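Local structure of aclacinomycin oxidoreductase (AknOx) (Streptomyces galilaeus, 2IPI) at residues Asp175-Val180 and Tyr225-Pro230. The protein oxidises the terminal sugar of aclacinomycin antibiotics in two successive oxygen-dependent steps, using a bicovalently attached FAD. Residues are numbered along the deposited sequence; the frame is centred on the assembly and turned at random.
Sequences DHLYAV and YWFRTP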
loop_
_atom_site.group_PDB
_atom_site.type_symbol
_atom_site.label_atom_id
_atom_site.label_comp_id
_atom_site.label_asym_id
_atom_site.label_seq_id
_atom_site.Cartn_x
_atom_site.Cartn_y
_atom_site.Cartn_z
ATOM N N ASP A 175 2.772 12.446 -2.149
ATOM C CA ASP A 175 2.406 13.842 -2.254
ATOM C C ASP A 175 3.233 14.754 -1.358
ATOM O O ASP A 175 2.961 15.961 -1.289
ATOM C CB ASP A 175 0.901 14.001 -1.921
ATOM C CG ASP A 175 0.090 13.566 -3.137
ATOM O OD1 ASP A 175 0.701 13.648 -4.225
ATOM O OD2 ASP A 175 -1.088 13.163 -3.030
ATOM N N HIS A 176 4.204 14.159 -0.659
ATOM C CA HIS A 176 5.090 14.851 0.276
ATOM C C HIS A 176 6.522 14.393 0.070
ATOM O O HIS A 176 7.424 14.559 0.888
ATOM C CB HIS A 176 4.617 14.638 1.725
ATOM C CG HIS A 176 3.221 15.181 1.903
ATOM N ND1 HIS A 176 2.952 16.468 2.312
ATOM C CD2 HIS A 176 2.009 14.596 1.697
ATOM C CE1 HIS A 176 1.643 16.646 2.365
ATOM N NE2 HIS A 176 1.040 15.518 1.987
ATOM N N LEU A 177 6.768 13.777 -1.085
ATOM C CA LEU A 177 8.093 13.350 -1.485
ATOM C C LEU A 177 8.860 14.480 -2.177
ATOM O O LEU A 177 8.446 14.919 -3.261
ATOM C CB LEU A 177 8.001 12.217 -2.504
ATOM C CG LEU A 177 9.202 11.339 -2.771
ATOM C CD1 LEU A 177 9.776 10.709 -1.512
ATOM C CD2 LEU A 177 8.791 10.219 -3.730
ATOM N N TYR A 178 9.937 14.932 -1.557
ATOM C CA TYR A 178 10.804 15.938 -2.153
ATOM C C TYR A 178 11.914 15.281 -2.972
ATOM O O TYR A 178 12.181 15.707 -4.096
ATOM C CB TYR A 178 11.426 16.845 -1.084
ATOM C CG TYR A 178 12.523 17.741 -1.630
ATOM C CD1 TYR A 178 13.848 17.540 -1.268
ATOM C CD2 TYR A 178 12.219 18.783 -2.504
ATOM C CE1 TYR A 178 14.848 18.358 -1.775
ATOM C CE2 TYR A 178 13.210 19.605 -3.016
ATOM C CZ TYR A 178 14.515 19.379 -2.642
ATOM O OH TYR A 178 15.509 20.193 -3.143
ATOM N N ALA A 179 12.573 14.251 -2.433
ATOM C CA ALA A 179 13.733 13.729 -3.161
ATOM C C ALA A 179 14.027 12.275 -2.837
ATOM O O ALA A 179 13.614 11.756 -1.795
ATOM C CB ALA A 179 14.964 14.572 -2.841
ATOM N N VAL A 180 14.776 11.630 -3.730
ATOM C CA VAL A 180 15.158 10.247 -3.466
ATOM C C VAL A 180 16.605 9.988 -3.865
ATOM O O VAL A 180 17.045 10.445 -4.922
ATOM C CB VAL A 180 14.180 9.303 -4.210
ATOM C CG1 VAL A 180 14.319 9.495 -5.712
ATOM C CG2 VAL A 180 14.388 7.857 -3.820
ATOM N N TYR A 225 15.024 8.503 1.448
ATOM C CA TYR A 225 13.933 9.306 0.951
ATOM C C TYR A 225 13.896 10.658 1.673
ATOM O O TYR A 225 14.262 10.609 2.850
ATOM C CB TYR A 225 12.573 8.647 1.216
ATOM C CG TYR A 225 12.199 7.384 0.509
ATOM C CD1 TYR A 225 12.479 6.125 1.021
ATOM C CD2 TYR A 225 11.529 7.463 -0.715
ATOM C CE1 TYR A 225 12.120 4.977 0.342
ATOM C CE2 TYR A 225 11.174 6.310 -1.393
ATOM C CZ TYR A 225 11.465 5.078 -0.867
ATOM O OH TYR A 225 11.088 3.938 -1.557
ATOM N N TRP A 226 13.465 11.697 1.010
ATOM C CA TRP A 226 13.329 13.047 1.542
ATOM C C TRP A 226 11.899 13.544 1.491
ATOM O O TRP A 226 11.276 13.487 0.433
ATOM C CB TRP A 226 14.301 14.044 0.872
ATOM C CG TRP A 226 15.751 13.748 1.175
ATOM C CD1 TRP A 226 16.525 12.881 0.448
ATOM C CD2 TRP A 226 16.614 14.262 2.200
ATOM N NE1 TRP A 226 17.792 12.828 0.971
ATOM C CE2 TRP A 226 17.879 13.665 2.054
ATOM C CE3 TRP A 226 16.444 15.158 3.256
ATOM C CZ2 TRP A 226 18.961 13.931 2.889
ATOM C CZ3 TRP A 226 17.517 15.428 4.090
ATOM C CH2 TRP A 226 18.773 14.820 3.916
ATOM N N PHE A 227 11.379 14.012 2.628
ATOM C CA PHE A 227 10.017 14.532 2.663
ATOM C C PHE A 227 9.912 16.002 3.056
ATOM O O PHE A 227 10.573 16.454 3.978
ATOM C CB PHE A 227 9.150 13.731 3.675
ATOM C CG PHE A 227 8.995 12.303 3.162
ATOM C CD1 PHE A 227 9.851 11.313 3.601
ATOM C CD2 PHE A 227 8.000 12.016 2.234
ATOM C CE1 PHE A 227 9.758 10.018 3.104
ATOM C CE2 PHE A 227 7.904 10.720 1.745
ATOM C CZ PHE A 227 8.765 9.736 2.180
ATOM N N ARG A 228 9.028 16.682 2.338
ATOM C CA ARG A 228 8.611 18.037 2.586
ATOM C C ARG A 228 7.326 18.315 1.819
ATOM O O ARG A 228 7.260 18.027 0.619
ATOM C CB ARG A 228 9.704 19.015 2.150
ATOM C CG ARG A 228 9.708 20.337 2.892
ATOM C CD ARG A 228 9.436 21.494 1.952
ATOM N NE ARG A 228 10.610 21.821 1.149
ATOM C CZ ARG A 228 10.918 21.340 -0.043
ATOM N NH1 ARG A 228 10.120 20.451 -0.639
ATOM N NH2 ARG A 228 12.026 21.732 -0.667
ATOM N N THR A 229 6.336 18.882 2.493
ATOM C CA THR A 229 5.122 19.284 1.790
ATOM C C THR A 229 5.444 20.332 0.735
ATOM O O THR A 229 6.030 21.356 1.084
ATOM C CB THR A 229 4.062 19.817 2.768
ATOM O OG1 THR A 229 3.807 18.797 3.749
ATOM C CG2 THR A 229 2.769 20.107 2.032
ATOM N N PRO A 230 5.092 20.107 -0.523
ATOM C CA PRO A 230 5.346 21.106 -1.579
ATOM C C PRO A 230 4.812 22.474 -1.176
ATOM O O PRO A 230 5.442 23.504 -1.434
ATOM C CB PRO A 230 4.615 20.534 -2.785
ATOM C CG PRO A 230 4.695 19.047 -2.546
ATOM C CD PRO A 230 4.455 18.888 -1.068
#
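Over one face of the Tyr-178 ring lies NH2 of Arg-228, while CB of Trp-226 meets the ring edge. The cation-pi contact is off-centre, with Arg-228 CZ 4.3 Å from the Tyr-178 ring centroid, and the guanidinium stands 79° to the ring, so the two planes do not stack. The arginine chain starts with CG anti to its N (chi1 -153°) and bends at chi2 and chi3, which brings the guanidinium alongside the tyrosine. Ala-179 O lies at the edge of the Trp-226 indole, in its plane, and NE1 is hydrogen-bonded to Glu-181. The His-176 ring takes Thr-229 at its edge, ND1 and OG1 sharing a hydrogen bond of 2.9 Å; NE2 is hydrogen-bonded to Asp-170 O, so both ring nitrogens are engaged. The edge of the Phe-227 ring is turned to His-176 O, which also accepts Arg-228 N at 3.0 Å. CD1 of Leu-177 bridges two rings, meeting the edge of Tyr-225 at CD2 and lying 3.8 Å from Phe-227 CE2.

A classic beta bulge offsets the antiparallel pairing: Tyr-178 and Ala-179 both face Trp-226, whose O accepts Tyr-178 N at 2.8 Å and Ala-179 N at 3.2 Å, both from the same face of the carbonyl plane. Trp-226 N returns a bond to Ala-179 O. The register shifts by one here, and at the bulge Tyr-178 points its CB toward the partner strand, leaving Leu-177, Val-180, Tyr-225 and Phe-227 on one face and Ala-179 and Trp-226 on the other.

The side chain of Tyr-225 is about 5 Å from the bound FAD at nearest approach and bonds Gly-155 O through OH. Strands 177-185 and 221-227 are neighbours in the five-stranded antiparallel sheet of the PCMH-type FAD-binding region, with strand 120-123 flanking 221-227 and strand 191-197 flanking 177-185.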